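Local coordinates for branched-chain-amino-acid aminotransferase (Deinococcus radiodurans, PDB 3UYY), which probably catalyses the pyridoxal-phosphate-dependent transfer of the amino group of leucine, valine or isoleucine to 2-oxoglutarate, at residues Cys75-Lys80 against Ala200-Gly205; Thr235-Gly240 against Pro260-Ser265; Ile266-Leu271 against Gly300-Ala305. All coordinates share one frame; numbering follows the deposited sequence.

Interaction 1. Residues Cys75-Lys80 against Ala200-Gly205. With PLP (pyridoxal-5'-phosphate), chain D.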
# COMPACT_ATOMS: atom_id res chain seq x y z
N CYS B 75 1.38 7.67 5.11
CA CYS B 75 2.63 8.08 4.51
C CYS B 75 3.55 8.39 5.69
O CYS B 75 3.08 8.61 6.81
CB CYS B 75 2.44 9.33 3.63
SG CYS B 75 1.96 10.82 4.52
N PHE B 76 4.85 8.41 5.46
CA PHE B 76 5.76 8.71 6.54
C PHE B 76 7.07 9.34 6.07
O PHE B 76 7.34 9.47 4.87
CB PHE B 76 6.03 7.43 7.32
CG PHE B 76 6.90 6.45 6.59
CD1 PHE B 76 8.29 6.56 6.63
CD2 PHE B 76 6.33 5.39 5.89
CE1 PHE B 76 9.11 5.64 5.98
CE2 PHE B 76 7.13 4.46 5.23
CZ PHE B 76 8.53 4.58 5.28
N GLU B 77 7.89 9.75 7.03
CA GLU B 77 9.17 10.35 6.70
C GLU B 77 10.25 9.78 7.61
O GLU B 77 9.96 9.10 8.60
CB GLU B 77 9.11 11.87 6.86
CG GLU B 77 8.53 12.62 5.67
CD GLU B 77 9.38 12.46 4.42
OE1 GLU B 77 10.63 12.45 4.53
OE2 GLU B 77 8.80 12.34 3.32
N GLY B 78 11.49 10.06 7.26
CA GLY B 78 12.62 9.60 8.04
C GLY B 78 13.74 10.61 7.90
O GLY B 78 14.05 11.04 6.78
N LEU B 79 14.29 11.05 9.03
CA LEU B 79 15.40 12.00 9.04
C LEU B 79 16.07 11.88 10.40
O LEU B 79 15.46 11.38 11.36
CB LEU B 79 14.93 13.42 8.78
CG LEU B 79 14.01 14.06 9.82
CD1 LEU B 79 13.89 15.54 9.53
CD2 LEU B 79 12.65 13.39 9.78
N LYS B 80 17.32 12.32 10.48
CA LYS B 80 18.07 12.22 11.72
C LYS B 80 18.55 13.53 12.33
O LYS B 80 18.54 14.60 11.70
CB LYS B 80 19.29 11.32 11.52
CG LYS B 80 19.00 9.95 10.94
CD LYS B 80 20.31 9.23 10.64
CE LYS B 80 20.05 7.79 10.26
NZ LYS B 80 21.30 7.00 10.10
N ALA B 200 6.41 7.85 -6.43
CA ALA B 200 6.93 9.15 -6.02
C ALA B 200 6.61 9.52 -4.56
O ALA B 200 7.22 10.43 -4.00
CB ALA B 200 6.38 10.24 -6.96
N ALA B 201 5.67 8.82 -3.94
CA ALA B 201 5.31 9.13 -2.56
C ALA B 201 5.77 8.09 -1.53
O ALA B 201 5.73 6.88 -1.76
CB ALA B 201 3.80 9.32 -2.45
N LYS B 202 6.21 8.58 -0.37
CA LYS B 202 6.65 7.69 0.69
C LYS B 202 5.39 7.17 1.40
O LYS B 202 4.98 7.71 2.44
CB LYS B 202 7.58 8.44 1.65
CG LYS B 202 8.59 7.55 2.38
CD LYS B 202 9.74 8.37 2.93
CE LYS B 202 10.64 7.54 3.82
NZ LYS B 202 11.27 6.41 3.09
N VAL B 203 4.77 6.15 0.81
CA VAL B 203 3.56 5.54 1.35
C VAL B 203 3.75 4.04 1.55
O VAL B 203 4.50 3.40 0.80
CB VAL B 203 2.34 5.77 0.43
CG1 VAL B 203 1.99 7.25 0.39
CG2 VAL B 203 2.65 5.27 -0.99
N GLY B 204 3.06 3.50 2.55
CA GLY B 204 3.15 2.09 2.90
C GLY B 204 3.04 1.06 1.80
O GLY B 204 3.84 0.11 1.74
N GLY B 205 2.06 1.23 0.92
CA GLY B 205 1.89 0.29 -0.18
C GLY B 205 3.15 -0.11 -0.92
O GLY B 205 3.35 -1.30 -1.19
N1 PLP D . 13.88 5.14 -1.68
C2 PLP D . 13.14 4.37 -0.82
C2A PLP D . 12.17 3.35 -1.42
C3 PLP D . 13.31 4.56 0.58
O3 PLP D . 12.58 3.81 1.44
C4 PLP D . 14.24 5.55 1.09
C4A PLP D . 14.38 5.71 2.66
C5 PLP D . 15.00 6.34 0.10
C6 PLP D . 14.80 6.11 -1.26
C5A PLP D . 16.01 7.41 0.41
O4P PLP D . 15.47 8.66 0.63
P PLP D . 16.16 9.67 1.64
O1P PLP D . 16.20 9.10 2.97
O2P PLP D . 15.19 10.89 1.57
O3P PLP D . 17.44 10.12 1.04

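Interaction 2. Residues Thr235-Gly240 against Pro260-Ser265. With PLP (pyridoxal-5'-phosphate), chain D.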
# COMPACT_ATOMS: atom_id res chain seq x y z
N THR B 235 15.59 -0.61 -17.26
CA THR B 235 16.28 0.50 -16.64
C THR B 235 16.26 0.46 -15.10
O THR B 235 15.26 0.10 -14.49
CB THR B 235 15.70 1.83 -17.15
OG1 THR B 235 16.77 2.73 -17.41
CG2 THR B 235 14.75 2.45 -16.14
N ILE B 236 17.38 0.82 -14.48
CA ILE B 236 17.48 0.81 -13.02
C ILE B 236 16.60 1.86 -12.38
O ILE B 236 16.63 3.03 -12.76
CB ILE B 236 18.93 1.05 -12.54
CG1 ILE B 236 19.77 -0.22 -12.74
CG2 ILE B 236 18.93 1.45 -11.07
CD1 ILE B 236 21.21 -0.08 -12.30
N GLU B 237 15.84 1.43 -11.39
CA GLU B 237 14.92 2.31 -10.66
C GLU B 237 15.46 2.71 -9.29
O GLU B 237 15.89 3.84 -9.10
CB GLU B 237 13.57 1.62 -10.47
CG GLU B 237 12.70 1.56 -11.72
CD GLU B 237 11.82 2.79 -11.88
OE1 GLU B 237 10.86 2.93 -11.10
OE2 GLU B 237 12.09 3.61 -12.78
N GLU B 238 15.43 1.76 -8.36
CA GLU B 238 15.85 1.98 -6.97
C GLU B 238 16.25 0.69 -6.28
O GLU B 238 16.17 -0.37 -6.88
CB GLU B 238 14.69 2.54 -6.17
CG GLU B 238 14.47 3.99 -6.20
CD GLU B 238 13.56 4.38 -5.07
OE1 GLU B 238 12.36 4.01 -5.11
OE2 GLU B 238 14.06 5.04 -4.12
N ALA B 239 16.59 0.79 -4.99
CA ALA B 239 16.97 -0.38 -4.18
C ALA B 239 15.89 -0.80 -3.18
O ALA B 239 16.05 -1.82 -2.50
CB ALA B 239 18.27 -0.12 -3.43
N GLY B 240 14.81 -0.05 -3.07
CA GLY B 240 13.78 -0.44 -2.12
C GLY B 240 13.86 0.32 -0.81
O GLY B 240 12.84 0.51 -0.13
N PRO B 260 9.59 8.83 -12.83
CA PRO B 260 8.39 9.33 -12.14
C PRO B 260 7.94 8.35 -11.06
O PRO B 260 7.06 8.68 -10.25
CB PRO B 260 7.35 9.42 -13.25
CG PRO B 260 8.18 9.48 -14.53
CD PRO B 260 9.30 8.53 -14.24
N SER B 261 8.54 7.16 -11.05
CA SER B 261 8.16 6.14 -10.07
C SER B 261 9.17 5.86 -8.96
O SER B 261 8.95 4.96 -8.13
CB SER B 261 7.80 4.83 -10.79
OG SER B 261 8.89 4.34 -11.56
N ILE B 262 10.28 6.59 -8.92
CA ILE B 262 11.24 6.38 -7.84
C ILE B 262 11.02 7.47 -6.80
O ILE B 262 10.51 8.55 -7.11
CB ILE B 262 12.71 6.43 -8.33
CG1 ILE B 262 13.03 7.81 -8.88
CG2 ILE B 262 12.93 5.32 -9.35
CD1 ILE B 262 14.50 8.02 -9.17
N LEU B 263 11.40 7.17 -5.56
CA LEU B 263 11.23 8.11 -4.47
C LEU B 263 12.26 9.23 -4.60
O LEU B 263 13.43 8.97 -4.88
CB LEU B 263 11.43 7.38 -3.13
CG LEU B 263 10.99 8.03 -1.81
CD1 LEU B 263 11.84 9.25 -1.52
CD2 LEU B 263 9.51 8.40 -1.86
N PRO B 264 11.83 10.50 -4.46
CA PRO B 264 12.81 11.58 -4.58
C PRO B 264 13.63 11.70 -3.28
O PRO B 264 13.30 12.46 -2.36
CB PRO B 264 11.95 12.81 -4.89
CG PRO B 264 10.62 12.48 -4.26
CD PRO B 264 10.45 11.01 -4.56
N SER B 265 14.68 10.90 -3.23
CA SER B 265 15.61 10.81 -2.10
C SER B 265 16.29 12.14 -1.75
O SER B 265 16.90 12.78 -2.61
CB SER B 265 16.68 9.76 -2.43
OG SER B 265 17.71 9.71 -1.46
N1 PLP D . 13.88 5.14 -1.68
C2 PLP D . 13.14 4.37 -0.82
C2A PLP D . 12.17 3.35 -1.42
C3 PLP D . 13.31 4.56 0.58
O3 PLP D . 12.58 3.81 1.44
C4 PLP D . 14.24 5.55 1.09
C4A PLP D . 14.38 5.71 2.66
C5 PLP D . 15.00 6.34 0.10
C6 PLP D . 14.80 6.11 -1.26
C5A PLP D . 16.01 7.41 0.41
O4P PLP D . 15.47 8.66 0.63
P PLP D . 16.16 9.67 1.64
O1P PLP D . 16.20 9.10 2.97
O2P PLP D . 15.19 10.89 1.57
O3P PLP D . 17.44 10.12 1.04
O HOH W 1 9.95 2.67 -6.53

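Interaction 3. Residues Ile266-Leu271 against Gly300-Ala305. With PLP (pyridoxal-5'-phosphate), chain D.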
# COMPACT_ATOMS: atom_id res chain seq x y z
N ILE B 266 16.17 12.53 -0.49
CA ILE B 266 16.77 13.78 -0.01
C ILE B 266 18.29 13.64 -0.00
O ILE B 266 19.02 14.61 -0.23
CB ILE B 266 16.31 14.09 1.44
CG1 ILE B 266 14.78 14.23 1.51
CG2 ILE B 266 17.06 15.33 1.95
CD1 ILE B 266 14.21 15.37 0.69
N THR B 267 18.76 12.42 0.28
CA THR B 267 20.18 12.13 0.33
C THR B 267 20.72 12.14 -1.10
O THR B 267 21.87 12.53 -1.34
CB THR B 267 20.44 10.73 0.98
OG1 THR B 267 19.84 10.69 2.29
CG2 THR B 267 21.95 10.46 1.10
N LYS B 268 19.89 11.73 -2.06
CA LYS B 268 20.29 11.69 -3.47
C LYS B 268 20.45 13.11 -4.02
O LYS B 268 21.44 13.42 -4.68
CB LYS B 268 19.26 10.91 -4.30
CG LYS B 268 19.59 10.78 -5.79
CD LYS B 268 19.11 11.98 -6.61
CE LYS B 268 17.57 12.11 -6.69
NZ LYS B 268 16.86 11.11 -7.56
N TYR B 269 19.50 13.99 -3.74
CA TYR B 269 19.63 15.36 -4.21
C TYR B 269 20.82 16.02 -3.53
O TYR B 269 21.53 16.81 -4.14
CB TYR B 269 18.35 16.15 -3.94
CG TYR B 269 17.30 15.86 -4.98
CD1 TYR B 269 16.11 15.23 -4.65
CD2 TYR B 269 17.53 16.17 -6.32
CE1 TYR B 269 15.17 14.92 -5.62
CE2 TYR B 269 16.59 15.87 -7.30
CZ TYR B 269 15.41 15.24 -6.95
OH TYR B 269 14.49 14.96 -7.91
N SER B 270 21.06 15.69 -2.26
CA SER B 270 22.19 16.26 -1.55
C SER B 270 23.51 15.81 -2.19
O SER B 270 24.45 16.60 -2.34
CB SER B 270 22.17 15.84 -0.08
OG SER B 270 20.95 16.23 0.52
N LEU B 271 23.59 14.54 -2.58
CA LEU B 271 24.81 14.04 -3.21
C LEU B 271 25.00 14.76 -4.54
O LEU B 271 26.10 15.18 -4.88
CB LEU B 271 24.71 12.53 -3.43
CG LEU B 271 24.83 11.68 -2.17
CD1 LEU B 271 24.65 10.22 -2.52
CD2 LEU B 271 26.20 11.90 -1.53
N GLY B 300 26.55 2.86 -6.04
CA GLY B 300 26.10 2.84 -4.66
C GLY B 300 24.62 3.12 -4.49
O GLY B 300 23.92 3.53 -5.44
N ALA B 301 24.15 2.89 -3.27
CA ALA B 301 22.76 3.09 -2.90
C ALA B 301 22.80 4.18 -1.85
O ALA B 301 23.67 4.16 -0.98
CB ALA B 301 22.20 1.82 -2.31
N CYS B 302 21.88 5.13 -1.92
CA CYS B 302 21.89 6.22 -0.96
C CYS B 302 20.54 6.46 -0.28
O CYS B 302 19.49 6.21 -0.86
CB CYS B 302 22.40 7.50 -1.64
SG CYS B 302 21.26 8.22 -2.85
N GLY B 303 20.59 6.95 0.96
CA GLY B 303 19.36 7.23 1.70
C GLY B 303 19.66 7.63 3.13
O GLY B 303 20.79 7.48 3.59
N THR B 304 18.67 8.14 3.85
CA THR B 304 18.86 8.55 5.24
C THR B 304 19.41 7.40 6.08
O THR B 304 20.38 7.55 6.82
CB THR B 304 17.54 9.06 5.87
OG1 THR B 304 17.12 10.25 5.20
CG2 THR B 304 17.73 9.39 7.35
N ALA B 305 18.78 6.23 5.97
CA ALA B 305 19.23 5.08 6.74
C ALA B 305 20.57 4.60 6.21
O ALA B 305 21.49 4.32 6.98
CB ALA B 305 18.21 3.96 6.65
N1 PLP D . 13.88 5.14 -1.68
C2 PLP D . 13.14 4.37 -0.82
C2A PLP D . 12.17 3.35 -1.42
C3 PLP D . 13.31 4.56 0.58
O3 PLP D . 12.58 3.81 1.44
C4 PLP D . 14.24 5.55 1.09
C4A PLP D . 14.38 5.71 2.66
C5 PLP D . 15.00 6.34 0.10
C6 PLP D . 14.80 6.11 -1.26
C5A PLP D . 16.01 7.41 0.41
O4P PLP D . 15.47 8.66 0.63
P PLP D . 16.16 9.67 1.64
O1P PLP D . 16.20 9.10 2.97
O2P PLP D . 15.19 10.89 1.57
O3P PLP D . 17.44 10.12 1.04

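Interaction 1. Residues Cys75-Lys80 against Ala200-Gly205
K202 lies across one face of the F76 ring, and this overlap is the close-packed part of the contact. K202 CG sits over the face, 4.2 Å from the ring centroid and 14° off the normal, in a CH-pi contact; farther along the side chain, K202 CE comes within 3.3 Å of F76 CE1. The lysine leaves its backbone with CG anti to N (chi1 -153°), runs extended and bends only at chi4 (62°), a course that carries CB, CG and CD past the carbonyl oxygen of F76 and turns NZ to the cofactor. The main chains are joined here too: F76 N donates to K202 O over 3.1 Å, and C75 CA lies against the same oxygen in a CA-H...O contact. Packing slackens to either end. C75 CB and V203 CG1 meet at 3.9 Å, and E77 OE2 merely grazes K202 CD at 4.1 Å, the glutamate's carboxylate being engaged by a salt bridge to R100. These looser contacts are buried too, with no solvent side. K202 NZ stands 3.2 Å from PLP C4A and is hydrogen-bonded to Y207 OH, consistent with K202 being the predicted Schiff-base lysine of a class IV aminotransferase, although lysine and cofactor are not bonded covalently here. With an alanine here, PLP C4A would probably lose its nearby amine, Y207 OH this partner, and one face of the F76 ring its methylene cover. R145 adds a cation-pi contact to the same ring. Strand 74-83, carrying C75 and F76, pairs with strand 141-151 in the antiparallel sheet; helix 94-107 packs on C75 and A201 through S104, and the chain runs on from V203 into helix 204-219.

Interaction 2. Residues Thr235-Gly240 against Pro260-Ser265
S261 OG donates to one carboxylate oxygen of E237, OE1; the modelled separation of 2.5 Å is so short that the exact length is doubtful. The other oxygen, E237 OE2, is hydrogen-bonded to S259 OG, which also bonds S261 OG, so the two serines and the glutamate form a closed polar cluster. I262 packs beside it, its CG2 3.3 Å from E237 O and 3.6 Å from E237 OE1, while I262 CB rests 3.7 Å from E238 CG. E237 and E238 both face Y227 on strand 224-228, a classic beta bulge, an irregularity that is consistent with these consecutive glutamates both reaching the 260-265 loop. E238 runs extended beyond CG (chi2 -164°), which brings its carboxylate to the ring nitrogen of PLP. There E238 OE1 receives a weak but straight bond from L263 N (3.3 Å, N-H...O 169°) and a second from a water that also donates to S261 O, tying the loop's main chain to the glutamate twice. E238 OE2 is the oxygen beside PLP N1, an acidic group at the ring nitrogen as in other aminotransferases of this fold. L263 CB lies 3.6 Å from that nitrogen, and L263 O accepts from N243 ND2. S265 OG donates to the phosphate oxygen PLP O3P and, as N-cap of helix 266-276, accepts from K268 N.

Interaction 3. Residues Ile266-Leu271 against Gly300-Ala305
T267 turns its two branches to different tasks against segment 300-305: with chi1 at -55°, OG1 lies opposite the carbonyl carbon and reaches the cofactor phosphate, while CG2 packs against G303 N at 3.8 Å and C302 CB at 4.1 Å. On the other segment, T304 has nearly the same rotation (chi1 -65°), which swings its OG1 to the phosphate as well. C302 carries the apolar part of the contact. Its CB meets L271 CD1 at 3.6 Å, and its SG lies 3.7 Å from K268 CB, so the first two turns of helix 266-276 rest on the end of strand 296-302. No hydrogen bond passes directly between the two segments; the phosphate of PLP links them instead. I266 N donates to PLP O2P over 2.8 Å, T267 N and T267 OG1 both bond PLP O3P, and T304 N and T304 OG1 both bond PLP O1P, the last at 2.7 Å. G303, between strand and threonine, brings its CA to 3.5 Å from PLP O3P. Within the helix, S270 OG and S270 N approach I266 O from opposite faces of the carbonyl plane, and R93 bonds S270 OG in turn. Helix 331-344 covers T267 and L271 through L340 and L336. This is the phosphate-binding cup of a fold-type IV PLP enzyme: backbone N-H groups from the helix N-terminus and from T304 in the loop after the strand, with two threonine hydroxyls, all present hydrogens to one anion, and the positive end of the helix dipole would probably stabilise its negative charge.

Overall arrangement
The three contacts surround one PLP, each meeting it chiefly at a different place. Interaction 1 brings the lysine amine to the C4A end, interaction 2 meets the ring nitrogen, and interaction 3 encloses the phosphate, to which S265 of interaction 2 also adds a bond; their centres are only about 12 to 14 Å apart. Segment 260-265 runs straight into 266-271, so the loop of interaction 2 becomes the helix of interaction 3. The contacts also touch directly: K202 N lies 3.6 Å from L263 CD2, and G78 O lies 3.5 Å from T304 OG1. T304 and A305 also bind L-glutamate, so substrate probably sits beside interaction 3.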